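Local atomic coordinates of MexT protein (Pseudomonas aeruginosa, PDB entry 6L33), a protein that activates transcription of the MexEF-OprN efflux pump as a LysR-type regulator, probably by binding DNA; this chain is its regulatory domain. Residues V40-N45 against G56-G61. Numbering follows the deposited sequence.
Sequences VVRRAN and GEISVG. With SO4 (sulfate ion), chain E.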
ATOM      1  N   VAL B  40     -12.113  -1.152  10.293  1.00 21.51           N
ATOM      2  CA  VAL B  40     -11.200  -0.208   9.659  1.00 16.17           C
ATOM      3  C   VAL B  40      -9.800  -0.800   9.739  1.00 17.55           C
ATOM      4  O   VAL B  40      -9.307  -1.101  10.833  1.00 19.86           O
ATOM      5  CB  VAL B  40     -11.253   1.176  10.326  1.00 19.02           C
ATOM      6  CG1 VAL B  40     -10.205   2.100   9.718  1.00 20.49           C
ATOM      7  CG2 VAL B  40     -12.641   1.776  10.197  1.00 19.00           C
ATOM      8  N   VAL B  41      -9.160  -0.973   8.585  1.00 17.41           N
ATOM      9  CA  VAL B  41      -7.818  -1.539   8.504  1.00 14.94           C
ATOM     10  C   VAL B  41      -6.853  -0.421   8.135  1.00 15.29           C
ATOM     11  O   VAL B  41      -7.031   0.251   7.111  1.00 14.59           O
ATOM     12  CB  VAL B  41      -7.740  -2.686   7.483  1.00 20.67           C
ATOM     13  CG1 VAL B  41      -6.343  -3.292   7.481  1.00 21.82           C
ATOM     14  CG2 VAL B  41      -8.789  -3.746   7.783  1.00 18.23           C
ATOM     15  N   ARG B  42      -5.840  -0.220   8.970  1.00 12.86           N
ATOM     16  CA  ARG B  42      -4.767   0.724   8.699  1.00 17.47           C
ATOM     17  C   ARG B  42      -3.514  -0.031   8.269  1.00 15.04           C
ATOM     18  O   ARG B  42      -3.278  -1.165   8.691  1.00 14.60           O
ATOM     19  CB  ARG B  42      -4.462   1.579   9.931  1.00 14.62           C
ATOM     20  CG  ARG B  42      -5.680   2.243  10.558  1.00 12.93           C
ATOM     21  CD  ARG B  42      -6.339   3.228   9.600  1.00  9.35           C
ATOM     22  NE  ARG B  42      -5.365   4.139   9.004  1.00 13.85           N
ATOM     23  CZ  ARG B  42      -4.877   5.217   9.609  1.00 21.49           C
ATOM     24  NH1 ARG B  42      -5.274   5.532  10.835  1.00 10.38           N
ATOM     25  NH2 ARG B  42      -3.990   5.984   8.988  1.00 18.14           N
ATOM     26  N   ARG B  43      -2.716   0.610   7.416  1.00 17.29           N
ATOM     27  CA  ARG B  43      -1.451   0.026   6.983  1.00 16.71           C
ATOM     28  C   ARG B  43      -0.448   0.041   8.131  1.00 15.25           C
ATOM     29  O   ARG B  43      -0.296   1.052   8.822  1.00 15.69           O
ATOM     30  CB  ARG B  43      -0.897   0.797   5.784  1.00 11.03           C
ATOM     31  CG  ARG B  43       0.545   0.456   5.418  1.00 12.21           C
ATOM     32  CD  ARG B  43       0.677  -0.965   4.881  1.00 12.49           C
ATOM     33  NE  ARG B  43      -0.200  -1.208   3.738  1.00 19.43           N
ATOM     34  CZ  ARG B  43       0.081  -0.852   2.488  1.00 22.98           C
ATOM     35  NH1 ARG B  43       1.222  -0.235   2.212  1.00 13.73           N
ATOM     36  NH2 ARG B  43      -0.779  -1.114   1.513  1.00 22.72           N
ATOM     37  N   ALA B  44       0.240  -1.083   8.334  1.00 13.91           N
ATOM     38  CA  ALA B  44       1.185  -1.227   9.432  1.00 12.21           C
ATOM     39  C   ALA B  44       2.501  -1.803   8.929  1.00 19.62           C
ATOM     40  O   ALA B  44       2.519  -2.647   8.028  1.00 15.08           O
ATOM     41  CB  ALA B  44       0.621  -2.126  10.540  1.00 18.06           C
ATOM     42  N   ASN B  45       3.597  -1.330   9.518  1.00 17.84           N
ATOM     43  CA  ASN B  45       4.925  -1.886   9.301  1.00 19.88           C
ATOM     44  C   ASN B  45       5.691  -1.760  10.612  1.00 18.25           C
ATOM     45  O   ASN B  45       5.209  -1.155  11.572  1.00 16.89           O
ATOM     46  CB  ASN B  45       5.651  -1.190   8.140  1.00 13.17           C
ATOM     47  CG  ASN B  45       5.817   0.305   8.356  1.00 19.14           C
ATOM     48  OD1 ASN B  45       6.629   0.740   9.172  1.00 15.31           O
ATOM     49  ND2 ASN B  45       5.057   1.100   7.612  1.00 17.27           N
ATOM     50  N   GLY B  56      -3.405   5.235  19.554  1.00 21.06           N
ATOM     51  CA  GLY B  56      -4.790   4.817  19.532  1.00 20.89           C
ATOM     52  C   GLY B  56      -5.376   4.577  18.161  1.00 21.82           C
ATOM     53  O   GLY B  56      -6.589   4.358  18.058  1.00 29.31           O
ATOM     54  N   GLU B  57      -4.558   4.603  17.104  1.00 19.77           N
ATOM     55  CA  GLU B  57      -5.083   4.430  15.752  1.00 19.91           C
ATOM     56  C   GLU B  57      -5.555   3.004  15.505  1.00 21.98           C
ATOM     57  O   GLU B  57      -6.444   2.782  14.673  1.00 21.28           O
ATOM     58  CB  GLU B  57      -4.021   4.819  14.725  1.00 22.45           C
ATOM     59  CG  GLU B  57      -3.794   6.316  14.608  1.00 25.80           C
ATOM     60  CD  GLU B  57      -2.599   6.658  13.742  1.00 29.40           C
ATOM     61  OE1 GLU B  57      -1.455   6.526  14.228  1.00 32.71           O
ATOM     62  OE2 GLU B  57      -2.803   7.055  12.576  1.00 34.14           O
ATOM     63  N   ILE B  58      -4.964   2.026  16.191  1.00 17.22           N
ATOM     64  CA  ILE B  58      -5.391   0.637  16.113  1.00 16.15           C
ATOM     65  C   ILE B  58      -5.432   0.078  17.526  1.00 22.05           C
ATOM     66  O   ILE B  58      -4.760   0.568  18.435  1.00 20.34           O
ATOM     67  CB  ILE B  58      -4.466  -0.231  15.222  1.00 17.32           C
ATOM     68  CG1 ILE B  58      -3.080  -0.381  15.862  1.00 15.34           C
ATOM     69  CG2 ILE B  58      -4.366   0.346  13.814  1.00 18.80           C
ATOM     70  CD1 ILE B  58      -2.137  -1.296  15.092  1.00 15.78           C
ATOM     71  N   SER B  59      -6.251  -0.955  17.710  1.00 17.61           N
ATOM     72  CA  SER B  59      -6.240  -1.703  18.959  1.00 24.92           C
ATOM     73  C   SER B  59      -5.356  -2.934  18.889  1.00 17.13           C
ATOM     74  O   SER B  59      -4.860  -3.392  19.921  1.00 22.20           O
ATOM     75  CB  SER B  59      -7.661  -2.123  19.345  1.00 22.17           C
ATOM     76  OG  SER B  59      -8.166  -3.095  18.447  1.00 22.91           O
ATOM     77  N   VAL B  60      -5.142  -3.469  17.690  1.00 18.94           N
ATOM     78  CA  VAL B  60      -4.325  -4.657  17.493  1.00 16.25           C
ATOM     79  C   VAL B  60      -3.755  -4.595  16.085  1.00 16.91           C
ATOM     80  O   VAL B  60      -4.363  -4.024  15.176  1.00 16.57           O
ATOM     81  CB  VAL B  60      -5.146  -5.949  17.723  1.00 21.35           C
ATOM     82  CG1 VAL B  60      -6.309  -6.021  16.750  1.00 18.21           C
ATOM     83  CG2 VAL B  60      -4.266  -7.190  17.619  1.00 18.14           C
ATOM     84  N   GLY B  61      -2.573  -5.161  15.913  1.00 19.37           N
ATOM     85  CA  GLY B  61      -1.947  -5.213  14.608  1.00 20.22           C
ATOM     86  C   GLY B  61      -1.336  -6.571  14.354  1.00 20.60           C
ATOM     87  O   GLY B  61      -0.870  -7.250  15.270  1.00 18.20           O
TER
HETATM   88  S   SO4 E 401      -3.476   4.201   5.721  1.00 24.41           S
HETATM   89  O1  SO4 E 401      -3.513   5.553   6.272  1.00 25.24           O
HETATM   90  O2  SO4 E 401      -2.167   3.939   5.132  1.00 35.02           O
HETATM   91  O3  SO4 E 401      -3.731   3.241   6.788  1.00 21.70           O
HETATM   92  O4  SO4 E 401      -4.501   4.063   4.692  1.00 34.00           O
HETATM   93  O   HOH W   1      -7.195   4.721  12.574  1.00 14.83           O
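Arg42 NH1 meets Glu57 OE2 at 3.4 Å in a salt bridge whose hydrogen bond is weak, bent to 139°. The two side chains cross at about a right angle, guanidinium and carboxylate planes 65° apart, so the carboxylate is not paired flat against the arginine. A water in the guanidinium plane adds a second link, accepting from Arg42 NH1 (2.7 Å) and donating to the backbone Glu57 O (3.0 Å). Nearer the backbone, Ile58 CG2 packs on Arg42 CG at 4.0 Å. Bends at chi2 and chi3 fold the arginine back over its own strand, where NE bonds sulfate O3 (2.9 Å) and NH2 bonds sulfate O1 (2.8 Å); the ion is probably from the crystallisation liquor. The next backbone amide, Arg43 N, also donates to O3, and Arg43 NH1 of the second subunit binds the same ion. Glu57 OE1 takes a hydrogen bond from Ser55 OG, steadying the carboxylate just past the Schellman end of helix 49-55; Leu52 of that helix packs on Ile58. The contact thus ties strand 38-43, whose Val40 continues the sheet into the second subunit, to the loop entering strand 60-62. With two anions sharing one guanidinium, the sulfate bonds are the straighter, and Glu57 probably contributes mainly electrostatically.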